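Local coordinates for protein succinate dehydrogenase subunit A (Mycolicibacterium smegmatis, PDB 7D6V) that probably oxidises succinate to fumarate on a covalently held FAD and hands the electrons to its iron-sulfur partner subunit on their way to quinone, at residues G210-S215 and L544-C549; A551-Q556 and T579-R584; A56-V61 and D96-L101; A45-A50 and N427-L432. All coordinates share one frame; numbering follows the deposited sequence.

Contact 1. Residues G210-S215 and L544-C549; sequences GGIGKS and LLVSEC. With FAD (flavin-adenine dinucleotide), chain D.
The carbonyl oxygen of Ile212 is approached twice by Ser215, whose N lies 3.3 Å and whose OG lies 3.5 Å from Ile212 O. Both bonds are weak; they are consistent with the short 3-10 turn of 213-215, and both Ile212 and Ser215 point their CB toward helix 532-556. With chi1 at -54°, Ser215 OG sits beside its own backbone N, from where it can look back at that carbonyl. Across the contact, Ser215 OG comes to 3.9 Å from Ser547 OG. At that distance the two hydroxyls only pack; Ser547 OG has its hydrogen-bond partner in Met543 O, one turn back in its own helix.

The apolar half is made by Ile212 and Val546, whose side chains meet at a slant. A single methyl of the valine, CG1, does the touching: Val546 CG1 is 3.7 Å from Ile212 CG2, and it lies 3.9 Å from Ile212 CD1. It thus meets the isoleucine across both branches at once. His230 packs against both residues and continues the buried patch toward helix 230-236.

At the other end of the loop, Gly210 CA lies 3.8 Å from O3P, the oxygen bridging the two phosphates of FAD. Its positive phi, 96°, is one that glycine adopts easily. A loop that leaves a parallel strand of a Rossmann-type sheet, passes the dinucleotide and then turns against the helical C-terminal part is in keeping with the flavoprotein fold of the succinate dehydrogenase and fumarate reductase family.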
# COMPACT_ATOMS: atom_id res chain seq x y z
N GLY A 210 -8.81 14.22 9.84
CA GLY A 210 -8.78 12.87 10.39
C GLY A 210 -9.17 12.79 11.86
O GLY A 210 -9.99 13.57 12.35
N GLY A 211 -8.56 11.84 12.56
CA GLY A 211 -8.99 11.44 13.88
C GLY A 211 -8.04 11.85 14.99
O GLY A 211 -7.17 12.71 14.82
N ILE A 212 -8.23 11.23 16.16
CA ILE A 212 -7.58 11.63 17.40
C ILE A 212 -6.93 10.44 18.10
O ILE A 212 -6.73 10.47 19.32
CB ILE A 212 -8.59 12.31 18.34
CG1 ILE A 212 -9.69 11.32 18.74
CG2 ILE A 212 -9.21 13.53 17.68
CD1 ILE A 212 -10.25 11.56 20.11
N GLY A 213 -6.58 9.41 17.34
CA GLY A 213 -6.25 8.13 17.95
C GLY A 213 -4.91 8.06 18.66
O GLY A 213 -4.68 7.11 19.42
N LYS A 214 -4.03 9.04 18.45
CA LYS A 214 -2.73 9.01 19.11
C LYS A 214 -2.78 9.46 20.56
O LYS A 214 -1.75 9.45 21.23
CB LYS A 214 -1.72 9.86 18.35
CG LYS A 214 -1.32 9.28 17.01
CD LYS A 214 -1.14 7.77 17.11
CE LYS A 214 0.31 7.38 17.24
NZ LYS A 214 0.52 5.94 16.94
N SER A 215 -3.95 9.85 21.07
CA SER A 215 -4.10 10.16 22.48
C SER A 215 -4.27 8.91 23.34
O SER A 215 -4.28 9.03 24.57
CB SER A 215 -5.29 11.09 22.70
OG SER A 215 -5.19 12.24 21.88
N LEU A 544 -3.76 17.46 24.12
CA LEU A 544 -4.27 17.79 25.44
C LEU A 544 -5.64 18.45 25.37
O LEU A 544 -6.54 18.12 26.16
CB LEU A 544 -3.28 18.70 26.17
CG LEU A 544 -1.98 18.06 26.67
CD1 LEU A 544 -0.99 19.13 27.10
CD2 LEU A 544 -2.26 17.10 27.81
N LEU A 545 -5.82 19.37 24.42
CA LEU A 545 -7.12 20.03 24.28
C LEU A 545 -8.21 19.02 23.92
O LEU A 545 -9.30 19.02 24.51
CB LEU A 545 -7.03 21.12 23.22
CG LEU A 545 -8.19 22.11 23.12
CD1 LEU A 545 -8.37 22.83 24.42
CD2 LEU A 545 -7.96 23.09 21.99
N VAL A 546 -7.92 18.13 22.97
CA VAL A 546 -8.91 17.14 22.55
C VAL A 546 -9.22 16.17 23.68
O VAL A 546 -10.37 15.76 23.87
CB VAL A 546 -8.44 16.42 21.28
CG1 VAL A 546 -9.30 15.21 20.99
CG2 VAL A 546 -8.46 17.37 20.10
N SER A 547 -8.20 15.78 24.45
CA SER A 547 -8.42 14.88 25.58
C SER A 547 -9.31 15.53 26.63
O SER A 547 -10.21 14.87 27.19
CB SER A 547 -7.09 14.46 26.19
OG SER A 547 -6.23 13.94 25.20
N GLU A 548 -9.09 16.81 26.93
CA GLU A 548 -9.96 17.50 27.87
C GLU A 548 -11.40 17.53 27.37
O GLU A 548 -12.34 17.28 28.14
CB GLU A 548 -9.45 18.93 28.11
CG GLU A 548 -10.03 19.59 29.35
CD GLU A 548 -9.60 21.04 29.49
OE1 GLU A 548 -10.27 21.79 30.23
OE2 GLU A 548 -8.59 21.43 28.86
N CYS A 549 -11.59 17.80 26.08
CA CYS A 549 -12.94 17.82 25.52
C CYS A 549 -13.61 16.46 25.66
O CYS A 549 -14.78 16.36 26.08
CB CYS A 549 -12.90 18.26 24.06
SG CYS A 549 -12.88 20.04 23.81
PA FAD D . -7.23 10.88 6.46
O1A FAD D . -7.13 10.61 5.00
O2A FAD D . -7.06 9.77 7.42
O5B FAD D . -6.09 11.95 6.81
C5B FAD D . -6.34 13.34 6.97
C4B FAD D . -5.23 14.14 6.31
O4B FAD D . -5.01 15.36 7.00
C3B FAD D . -3.88 13.44 6.29
O3B FAD D . -3.32 13.64 5.00
C2B FAD D . -3.05 14.21 7.29
O2B FAD D . -1.67 14.20 6.97
C1B FAD D . -3.62 15.59 7.16
N9A FAD D . -3.36 16.39 8.37
C8A FAD D . -3.72 16.08 9.62
N7A FAD D . -3.33 17.04 10.48
C5A FAD D . -2.69 17.98 9.77
C6A FAD D . -2.02 19.26 10.05
N6A FAD D . -1.94 19.75 11.29
N1A FAD D . -1.49 19.92 9.02
C2A FAD D . -1.55 19.46 7.76
N3A FAD D . -2.14 18.31 7.44
C4A FAD D . -2.72 17.54 8.38
N1 FAD D . -13.63 2.98 7.31
C2 FAD D . -14.42 2.22 6.53
O2 FAD D . -15.48 2.70 6.11
N3 FAD D . -14.13 0.97 6.18
C4 FAD D . -13.01 0.37 6.59
O4 FAD D . -12.76 -0.79 6.25
C4X FAD D . -12.08 1.12 7.45
N5 FAD D . -10.94 0.58 7.89
C5X FAD D . -10.11 1.30 8.67
C6 FAD D . -8.93 0.73 9.12
C7 FAD D . -8.08 1.45 9.92
C7M FAD D . -6.80 0.84 10.42
C8 FAD D . -8.42 2.84 10.30
C8M FAD D . -7.49 3.63 11.18
C9 FAD D . -9.59 3.42 9.86
C9A FAD D . -10.45 2.69 9.05
N10 FAD D . -11.64 3.27 8.60
C10 FAD D . -12.47 2.50 7.79
C1' FAD D . -11.99 4.64 8.95
C2' FAD D . -11.72 5.55 7.75
O2' FAD D . -10.56 5.12 7.05
C3' FAD D . -11.48 6.99 8.16
O3' FAD D . -12.66 7.51 8.74
C4' FAD D . -11.12 7.84 6.95
O4' FAD D . -9.92 7.34 6.36
C5' FAD D . -10.90 9.30 7.31
O5' FAD D . -10.37 9.94 6.16
P FAD D . -10.03 11.49 6.11
O1P FAD D . -9.88 11.87 4.68
O2P FAD D . -11.00 12.24 6.95
O3P FAD D . -8.60 11.62 6.84

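Contact 2. Residues A551-Q556 and T579-R584; sequences AKAALQ and TLLVCR
This is a small, largely buried van der Waals contact at the C-terminal end of helix 532-556, where one leucine from the approach to strand 582-585 reaches against the last turn. Leu581 carries it with both methyls. CD1 sits against the middle and end of the Gln556 side chain, which it meets at an angle, 3.6 Å from Gln556 CG and as close to the amide carbon CD and to NE2. CD2 turns to the helix backbone, standing 3.6 Å from Ala553 O, while Ala553 CB is further off, 4.4 Å from Leu581 CD2.

The leucine is presented by its backbone, which takes up a left-handed conformation (phi 62°, psi 70°), and by an extended first torsion, chi1 -176°, that carries CG clear of the backbone N and out toward the helix. Gln556 is bent at its second torsion, and its aliphatic part covers the leucine while NE2 makes a weak hydrogen bond to Thr596 O on the adjoining strand. Thr596 also packs on Leu581 and Cys583, and Glu244 touches both Leu581 and Ala553. The arrangement is that of a two-stranded antiparallel sheet, 582-585 with 594-597, packed beside a helix end within the C-terminal region of the fumarate reductase flavoprotein family.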
# COMPACT_ATOMS: atom_id res chain seq x y z
N ALA A 551 -12.94 13.98 27.74
CA ALA A 551 -13.21 13.63 29.13
C ALA A 551 -14.41 14.39 29.68
O ALA A 551 -15.26 13.81 30.37
CB ALA A 551 -11.98 13.89 29.99
N LYS A 552 -14.52 15.68 29.36
CA LYS A 552 -15.64 16.45 29.88
C LYS A 552 -16.97 16.00 29.27
O LYS A 552 -17.98 15.89 29.98
CB LYS A 552 -15.41 17.94 29.64
CG LYS A 552 -14.38 18.54 30.56
CD LYS A 552 -14.42 20.05 30.54
CE LYS A 552 -13.56 20.63 31.65
NZ LYS A 552 -13.79 22.08 31.82
N ALA A 553 -16.98 15.71 27.97
CA ALA A 553 -18.20 15.20 27.35
C ALA A 553 -18.60 13.86 27.96
O ALA A 553 -19.79 13.63 28.26
CB ALA A 553 -18.01 15.07 25.84
N ALA A 554 -17.63 12.96 28.16
CA ALA A 554 -17.93 11.65 28.73
C ALA A 554 -18.44 11.77 30.16
O ALA A 554 -19.28 10.98 30.58
CB ALA A 554 -16.69 10.76 28.68
N LEU A 555 -17.93 12.74 30.92
CA LEU A 555 -18.45 12.95 32.26
C LEU A 555 -19.86 13.51 32.23
O LEU A 555 -20.69 13.17 33.08
CB LEU A 555 -17.53 13.90 33.04
CG LEU A 555 -17.93 14.11 34.51
CD1 LEU A 555 -17.59 12.88 35.33
CD2 LEU A 555 -17.26 15.34 35.07
N GLN A 556 -20.16 14.37 31.26
CA GLN A 556 -21.46 15.04 31.25
C GLN A 556 -22.58 14.14 30.75
O GLN A 556 -23.71 14.27 31.23
CB GLN A 556 -21.39 16.32 30.42
CG GLN A 556 -22.49 17.30 30.76
CD GLN A 556 -22.04 18.73 30.62
OE1 GLN A 556 -20.85 19.04 30.76
NE2 GLN A 556 -22.98 19.62 30.34
N THR A 579 -30.04 15.82 22.22
CA THR A 579 -29.04 16.61 22.92
C THR A 579 -27.67 16.27 22.35
O THR A 579 -27.31 15.09 22.26
CB THR A 579 -29.07 16.33 24.43
OG1 THR A 579 -30.41 16.45 24.92
CG2 THR A 579 -28.19 17.33 25.17
N LEU A 580 -26.91 17.30 21.97
CA LEU A 580 -25.62 17.10 21.32
C LEU A 580 -24.43 17.36 22.21
O LEU A 580 -23.37 16.77 21.98
CB LEU A 580 -25.50 17.99 20.08
CG LEU A 580 -26.37 17.57 18.89
CD1 LEU A 580 -26.26 18.58 17.77
CD2 LEU A 580 -25.96 16.19 18.42
N LEU A 581 -24.56 18.22 23.22
CA LEU A 581 -23.52 18.41 24.23
C LEU A 581 -22.23 18.94 23.59
O LEU A 581 -21.22 18.26 23.45
CB LEU A 581 -23.31 17.09 24.99
CG LEU A 581 -22.36 16.94 26.16
CD1 LEU A 581 -22.87 17.85 27.25
CD2 LEU A 581 -22.34 15.51 26.63
N VAL A 582 -22.32 20.21 23.16
CA VAL A 582 -21.33 20.88 22.32
C VAL A 582 -20.19 21.45 23.15
O VAL A 582 -20.42 22.05 24.21
CB VAL A 582 -22.03 21.99 21.51
CG1 VAL A 582 -21.03 22.76 20.70
CG2 VAL A 582 -23.10 21.40 20.62
N CYS A 583 -18.96 21.32 22.66
CA CYS A 583 -17.76 21.81 23.34
C CYS A 583 -17.27 23.11 22.72
O CYS A 583 -17.30 23.28 21.50
CB CYS A 583 -16.64 20.77 23.28
SG CYS A 583 -17.10 19.12 23.86
N ARG A 584 -16.80 24.03 23.57
CA ARG A 584 -16.28 25.31 23.11
C ARG A 584 -15.12 25.75 23.99
O ARG A 584 -14.94 25.25 25.10
CB ARG A 584 -17.37 26.40 23.11
CG ARG A 584 -18.11 26.54 21.81
CD ARG A 584 -19.37 27.36 22.00
NE ARG A 584 -20.40 27.04 21.03
CZ ARG A 584 -21.65 26.72 21.35
NH1 ARG A 584 -22.02 26.68 22.62
NH2 ARG A 584 -22.53 26.44 20.40

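Contact 3. Residues A56-V61 and D96-L101; sequences AAMRNV and DRVWEL
The chain makes an inverse gamma turn centred on Ala57, closed by a weak bond of 2.7 Å from Met58 N to Ala56 O, and both flanking residues, Ala56 and Met58, turn their side chains toward helix 84-102. Ala56 CB meets one branch of Val98, at 3.7 Å from Val98 CG2. The other branch belongs to the methionine, with Met58 SD 3.9 Å from Val98 CG1, so the valine is shared between the two sides of the turn.

Met58 runs past Trp99 in the opposite direction to the indole. Its first torsion, chi1 -70°, puts CG beside the backbone N and lays CG and SD along the indole. CG lies over one face of the ring, 3.7 Å above the plane and displaced toward the rim. Further along, SD is 4.0 Å from the centroid of the five-membered ring, 32° off its normal, and 3.5 Å from Trp99 NE1. This is a Met-aromatic contact of oblique geometry. From its own helix, Asp96 OD1 lies at the ring edge, in plane.

The contact ties the loop that follows strand 54-55 to helix 84-102 within the FAD-binding part of the flavoprotein, and Trp99 also packs on Gly127 of the iron-sulfur subunit. Elsewhere on the helix, Arg97 grips Glu100 side-on with two nitrogens: NE is 2.7 Å from Glu100 OE2, and NH2 is 3.1 Å from Glu100 OE1. Both oxygens lie close to the guanidinium plane but are met from above the carboxylate plane, and Glu100 OE2 has a second cationic partner in Arg22.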
# COMPACT_ATOMS: atom_id res chain seq x y z
N ALA A 56 -22.80 2.09 -0.73
CA ALA A 56 -23.51 2.90 -1.71
C ALA A 56 -24.63 2.07 -2.30
O ALA A 56 -24.39 0.97 -2.80
CB ALA A 56 -22.56 3.40 -2.81
N ALA A 57 -25.85 2.61 -2.27
CA ALA A 57 -27.03 1.91 -2.77
C ALA A 57 -27.06 1.96 -4.30
O ALA A 57 -27.93 2.56 -4.92
CB ALA A 57 -28.29 2.49 -2.16
N MET A 58 -26.07 1.30 -4.90
CA MET A 58 -25.99 1.20 -6.35
C MET A 58 -26.92 0.13 -6.92
O MET A 58 -27.23 0.18 -8.11
CB MET A 58 -24.55 0.92 -6.78
CG MET A 58 -23.62 2.10 -6.57
SD MET A 58 -21.95 1.83 -7.20
CE MET A 58 -21.49 0.34 -6.33
N ARG A 59 -27.35 -0.82 -6.09
CA ARG A 59 -28.30 -1.87 -6.47
C ARG A 59 -27.72 -2.84 -7.50
O ARG A 59 -28.47 -3.45 -8.26
CB ARG A 59 -29.62 -1.29 -6.97
CG ARG A 59 -30.32 -0.40 -5.97
CD ARG A 59 -31.25 0.58 -6.66
NE ARG A 59 -32.50 -0.04 -7.07
CZ ARG A 59 -33.05 0.09 -8.27
NH1 ARG A 59 -32.45 0.83 -9.20
NH2 ARG A 59 -34.19 -0.51 -8.56
N ASN A 60 -26.40 -2.98 -7.53
CA ASN A 60 -25.78 -3.85 -8.53
C ASN A 60 -26.02 -5.32 -8.22
O ASN A 60 -26.25 -6.12 -9.14
CB ASN A 60 -24.28 -3.57 -8.61
CG ASN A 60 -23.97 -2.20 -9.15
OD1 ASN A 60 -24.81 -1.57 -9.80
ND2 ASN A 60 -22.77 -1.72 -8.90
N VAL A 61 -25.97 -5.70 -6.95
CA VAL A 61 -26.14 -7.10 -6.58
C VAL A 61 -27.61 -7.48 -6.56
O VAL A 61 -28.05 -8.39 -7.27
CB VAL A 61 -25.46 -7.39 -5.23
CG1 VAL A 61 -25.87 -8.76 -4.72
CG2 VAL A 61 -23.95 -7.30 -5.37
N ASP A 96 -23.51 8.15 -6.63
CA ASP A 96 -22.93 9.03 -7.64
C ASP A 96 -21.42 9.19 -7.44
O ASP A 96 -20.66 9.18 -8.42
CB ASP A 96 -23.61 10.40 -7.59
CG ASP A 96 -24.99 10.38 -8.20
OD1 ASP A 96 -25.19 9.66 -9.19
OD2 ASP A 96 -25.87 11.09 -7.68
N ARG A 97 -20.98 9.35 -6.20
CA ARG A 97 -19.56 9.54 -5.93
C ARG A 97 -18.77 8.28 -6.28
O ARG A 97 -17.68 8.37 -6.86
CB ARG A 97 -19.35 9.93 -4.47
CG ARG A 97 -20.25 11.06 -4.00
CD ARG A 97 -19.76 12.43 -4.46
NE ARG A 97 -20.15 12.74 -5.83
CZ ARG A 97 -21.34 13.21 -6.19
NH1 ARG A 97 -22.27 13.43 -5.28
NH2 ARG A 97 -21.60 13.45 -7.46
N VAL A 98 -19.31 7.11 -5.95
CA VAL A 98 -18.64 5.86 -6.30
C VAL A 98 -18.58 5.69 -7.81
O VAL A 98 -17.56 5.25 -8.36
CB VAL A 98 -19.33 4.67 -5.62
CG1 VAL A 98 -18.60 3.38 -5.93
CG2 VAL A 98 -19.40 4.89 -4.12
N TRP A 99 -19.66 6.04 -8.51
CA TRP A 99 -19.66 5.92 -9.96
C TRP A 99 -18.65 6.86 -10.60
O TRP A 99 -17.96 6.48 -11.55
CB TRP A 99 -21.06 6.19 -10.52
CG TRP A 99 -21.94 5.00 -10.45
CD1 TRP A 99 -21.57 3.70 -10.56
CD2 TRP A 99 -23.35 5.01 -10.26
NE1 TRP A 99 -22.67 2.89 -10.44
CE2 TRP A 99 -23.78 3.66 -10.26
CE3 TRP A 99 -24.31 6.01 -10.08
CZ2 TRP A 99 -25.11 3.30 -10.09
CZ3 TRP A 99 -25.63 5.65 -9.92
CH2 TRP A 99 -26.01 4.31 -9.92
N GLU A 100 -18.55 8.09 -10.10
CA GLU A 100 -17.58 9.01 -10.67
C GLU A 100 -16.15 8.70 -10.24
O GLU A 100 -15.21 9.20 -10.86
CB GLU A 100 -17.93 10.46 -10.31
CG GLU A 100 -17.69 10.84 -8.87
CD GLU A 100 -18.34 12.16 -8.51
OE1 GLU A 100 -19.18 12.65 -9.31
OE2 GLU A 100 -18.02 12.71 -7.44
N LEU A 101 -15.97 7.88 -9.20
CA LEU A 101 -14.63 7.41 -8.87
C LEU A 101 -14.00 6.63 -10.01
O LEU A 101 -12.80 6.76 -10.27
CB LEU A 101 -14.66 6.55 -7.60
CG LEU A 101 -14.29 7.21 -6.28
CD1 LEU A 101 -14.38 6.19 -5.16
CD2 LEU A 101 -12.91 7.82 -6.35

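Contact 4. Residues A45-A50 and N427-L432. With FAD (flavin-adenine dinucleotide), chain D.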
# COMPACT_ATOMS: atom_id res chain seq x y z
N ALA A 45 -2.01 9.15 3.35
CA ALA A 45 -2.87 9.43 4.49
C ALA A 45 -3.45 8.13 5.06
O ALA A 45 -3.31 7.05 4.48
CB ALA A 45 -3.99 10.39 4.09
N HIS A 46 -4.12 8.26 6.20
CA HIS A 46 -4.65 7.09 6.90
C HIS A 46 -5.71 6.35 6.09
O HIS A 46 -6.03 5.20 6.41
CB HIS A 46 -5.23 7.53 8.25
CG HIS A 46 -5.68 6.40 9.12
ND1 HIS A 46 -4.83 5.75 10.00
CD2 HIS A 46 -6.89 5.81 9.27
CE1 HIS A 46 -5.50 4.81 10.63
NE2 HIS A 46 -6.75 4.82 10.21
N THR A 47 -6.25 6.98 5.05
CA THR A 47 -7.24 6.32 4.20
C THR A 47 -6.69 5.05 3.56
O THR A 47 -7.45 4.12 3.28
CB THR A 47 -7.74 7.30 3.14
OG1 THR A 47 -8.27 8.47 3.77
CG2 THR A 47 -8.82 6.68 2.27
N VAL A 48 -5.37 4.98 3.34
CA VAL A 48 -4.78 3.81 2.70
C VAL A 48 -4.98 2.54 3.52
O VAL A 48 -4.92 1.44 2.97
CB VAL A 48 -3.26 4.03 2.45
CG1 VAL A 48 -3.03 5.24 1.59
CG2 VAL A 48 -2.50 4.13 3.76
N MET A 49 -5.22 2.67 4.82
CA MET A 49 -5.29 1.51 5.70
C MET A 49 -6.64 0.81 5.67
O MET A 49 -6.73 -0.33 6.14
CB MET A 49 -4.95 1.92 7.13
CG MET A 49 -3.59 2.56 7.28
SD MET A 49 -3.18 2.95 8.99
CE MET A 49 -2.81 1.32 9.62
N ALA A 50 -7.68 1.44 5.13
CA ALA A 50 -8.99 0.82 5.09
C ALA A 50 -9.00 -0.36 4.13
O ALA A 50 -8.45 -0.30 3.03
CB ALA A 50 -10.05 1.85 4.69
N ASN A 427 -19.50 3.14 5.76
CA ASN A 427 -20.12 4.46 5.67
C ASN A 427 -19.08 5.58 5.71
O ASN A 427 -19.33 6.66 5.16
CB ASN A 427 -21.13 4.65 6.79
CG ASN A 427 -22.54 4.30 6.38
OD1 ASN A 427 -22.77 3.80 5.28
ND2 ASN A 427 -23.49 4.56 7.26
N SER A 428 -17.94 5.35 6.35
CA SER A 428 -16.93 6.40 6.44
C SER A 428 -16.32 6.70 5.08
O SER A 428 -16.11 7.87 4.74
CB SER A 428 -15.85 6.01 7.44
OG SER A 428 -16.44 5.54 8.63
N LEU A 429 -16.00 5.67 4.31
CA LEU A 429 -15.35 5.88 3.02
C LEU A 429 -16.24 6.66 2.06
O LEU A 429 -15.76 7.53 1.33
CB LEU A 429 -14.93 4.54 2.42
CG LEU A 429 -13.80 3.79 3.12
CD1 LEU A 429 -13.44 2.52 2.37
CD2 LEU A 429 -12.58 4.68 3.27
N SER A 430 -17.54 6.35 2.03
CA SER A 430 -18.46 7.09 1.18
C SER A 430 -18.78 8.47 1.75
O SER A 430 -19.03 9.41 0.98
CB SER A 430 -19.73 6.28 0.95
OG SER A 430 -20.36 5.96 2.17
N ASP A 431 -18.81 8.58 3.08
CA ASP A 431 -18.90 9.88 3.74
C ASP A 431 -17.80 10.80 3.23
O ASP A 431 -18.03 11.98 2.94
CB ASP A 431 -18.83 9.66 5.26
CG ASP A 431 -18.63 10.95 6.08
OD1 ASP A 431 -18.89 10.88 7.30
OD2 ASP A 431 -18.22 12.01 5.58
N LEU A 432 -16.58 10.26 3.12
CA LEU A 432 -15.45 11.06 2.64
C LEU A 432 -15.78 11.73 1.32
O LEU A 432 -15.67 12.95 1.19
CB LEU A 432 -14.21 10.18 2.50
CG LEU A 432 -13.68 9.51 3.76
CD1 LEU A 432 -12.30 8.94 3.52
CD2 LEU A 432 -13.69 10.48 4.93
PA FAD D . -7.23 10.88 6.46
O1A FAD D . -7.13 10.61 5.00
O2A FAD D . -7.06 9.77 7.42
O5B FAD D . -6.09 11.95 6.81
C5B FAD D . -6.34 13.34 6.97
C4B FAD D . -5.23 14.14 6.31
O4B FAD D . -5.01 15.36 7.00
C3B FAD D . -3.88 13.44 6.29
O3B FAD D . -3.32 13.64 5.00
C2B FAD D . -3.05 14.21 7.29
O2B FAD D . -1.67 14.20 6.97
C1B FAD D . -3.62 15.59 7.16
N9A FAD D . -3.36 16.39 8.37
C8A FAD D . -3.72 16.08 9.62
N7A FAD D . -3.33 17.04 10.48
C5A FAD D . -2.69 17.98 9.77
C6A FAD D . -2.02 19.26 10.05
N6A FAD D . -1.94 19.75 11.29
N1A FAD D . -1.49 19.92 9.02
C2A FAD D . -1.55 19.46 7.76
N3A FAD D . -2.14 18.31 7.44
C4A FAD D . -2.72 17.54 8.38
N1 FAD D . -13.63 2.98 7.31
C2 FAD D . -14.42 2.22 6.53
O2 FAD D . -15.48 2.70 6.11
N3 FAD D . -14.13 0.97 6.18
C4 FAD D . -13.01 0.37 6.59
O4 FAD D . -12.76 -0.79 6.25
C4X FAD D . -12.08 1.12 7.45
N5 FAD D . -10.94 0.58 7.89
C5X FAD D . -10.11 1.30 8.67
C6 FAD D . -8.93 0.73 9.12
C7 FAD D . -8.08 1.45 9.92
C7M FAD D . -6.80 0.84 10.42
C8 FAD D . -8.42 2.84 10.30
C8M FAD D . -7.49 3.63 11.18
C9 FAD D . -9.59 3.42 9.86
C9A FAD D . -10.45 2.69 9.05
N10 FAD D . -11.64 3.27 8.60
C10 FAD D . -12.47 2.50 7.79
C1' FAD D . -11.99 4.64 8.95
C2' FAD D . -11.72 5.55 7.75
O2' FAD D . -10.56 5.12 7.05
C3' FAD D . -11.48 6.99 8.16
O3' FAD D . -12.66 7.51 8.74
C4' FAD D . -11.12 7.84 6.95
O4' FAD D . -9.92 7.34 6.36
C5' FAD D . -10.90 9.30 7.31
O5' FAD D . -10.37 9.94 6.16
P FAD D . -10.03 11.49 6.11
O1P FAD D . -9.88 11.87 4.68
O2P FAD D . -11.00 12.24 6.95
O3P FAD D . -8.60 11.62 6.84
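Thr47 meets helix 427-448 with both branches, and its hydroxyl also holds FAD. Its CB stands near the pyrophosphate, 3.8 Å from FAD O1A. From there CG2, anti to the backbone N, points to the helix and comes to 4.4 Å from Leu429 CD2. The hydroxyl is the polar branch: Thr47 OG1 donates to FAD O1A at 2.7 Å and accepts from the ribityl O4' at 3.3 Å, so one hydroxyl links the phosphate to the sugar-like chain. Leu432 CD1 closes in on the same oxygen at 4.1 Å from Thr47 OG1, and both methyls of Leu432 also pack on FAD O5'.

The neighbouring His46 gives the site its family signature. Its NE2 is bonded covalently to C8M, the 8-alpha carbon of the isoalloxazine, which is the histidyl-FAD link typical of succinate dehydrogenases and fumarate reductases. The extended first torsion, chi1 -174°, sends the imidazole toward the flavin, which meets it at the ring edge. On the other nitrogen, ND1 is hydrogen-bonded to Ser222 OG, which helps fix the ring's rotation.

Further along, Ala50 CB bridges protein and flavin, 4.1 Å from Leu429 CD2 and 3.5 Å from FAD C4X, near the redox-active N5. Leu429 CG packs on the pyrimidine end, 3.6 Å from FAD O2. Helix 427-448 starts beside that carbonyl, and its N-terminal dipole would probably stabilise negative charge gathering around N1 and O2 when the flavin is reduced.

Overall arrangement
Contact 4 lines FAD from the flavin to the pyrophosphate, and contact 1 touches the same pyrophosphate through Gly210; their centres are 19 Å apart and their nearest atoms about 7 Å. Contact 2 continues outward from contact 1 along helix 532-556, with centres 14 Å apart and Cys549 SG packing 3.9 Å from Cys583 CB. In sequence both segments of contact 3 fall between the two segments of contact 4, and the nearest atoms of the two contacts are about 5 Å apart; the side chain of Val98 is about 11 Å from FAD. Contacts 2 and 3 are the farthest pair, with centres 36 Å apart.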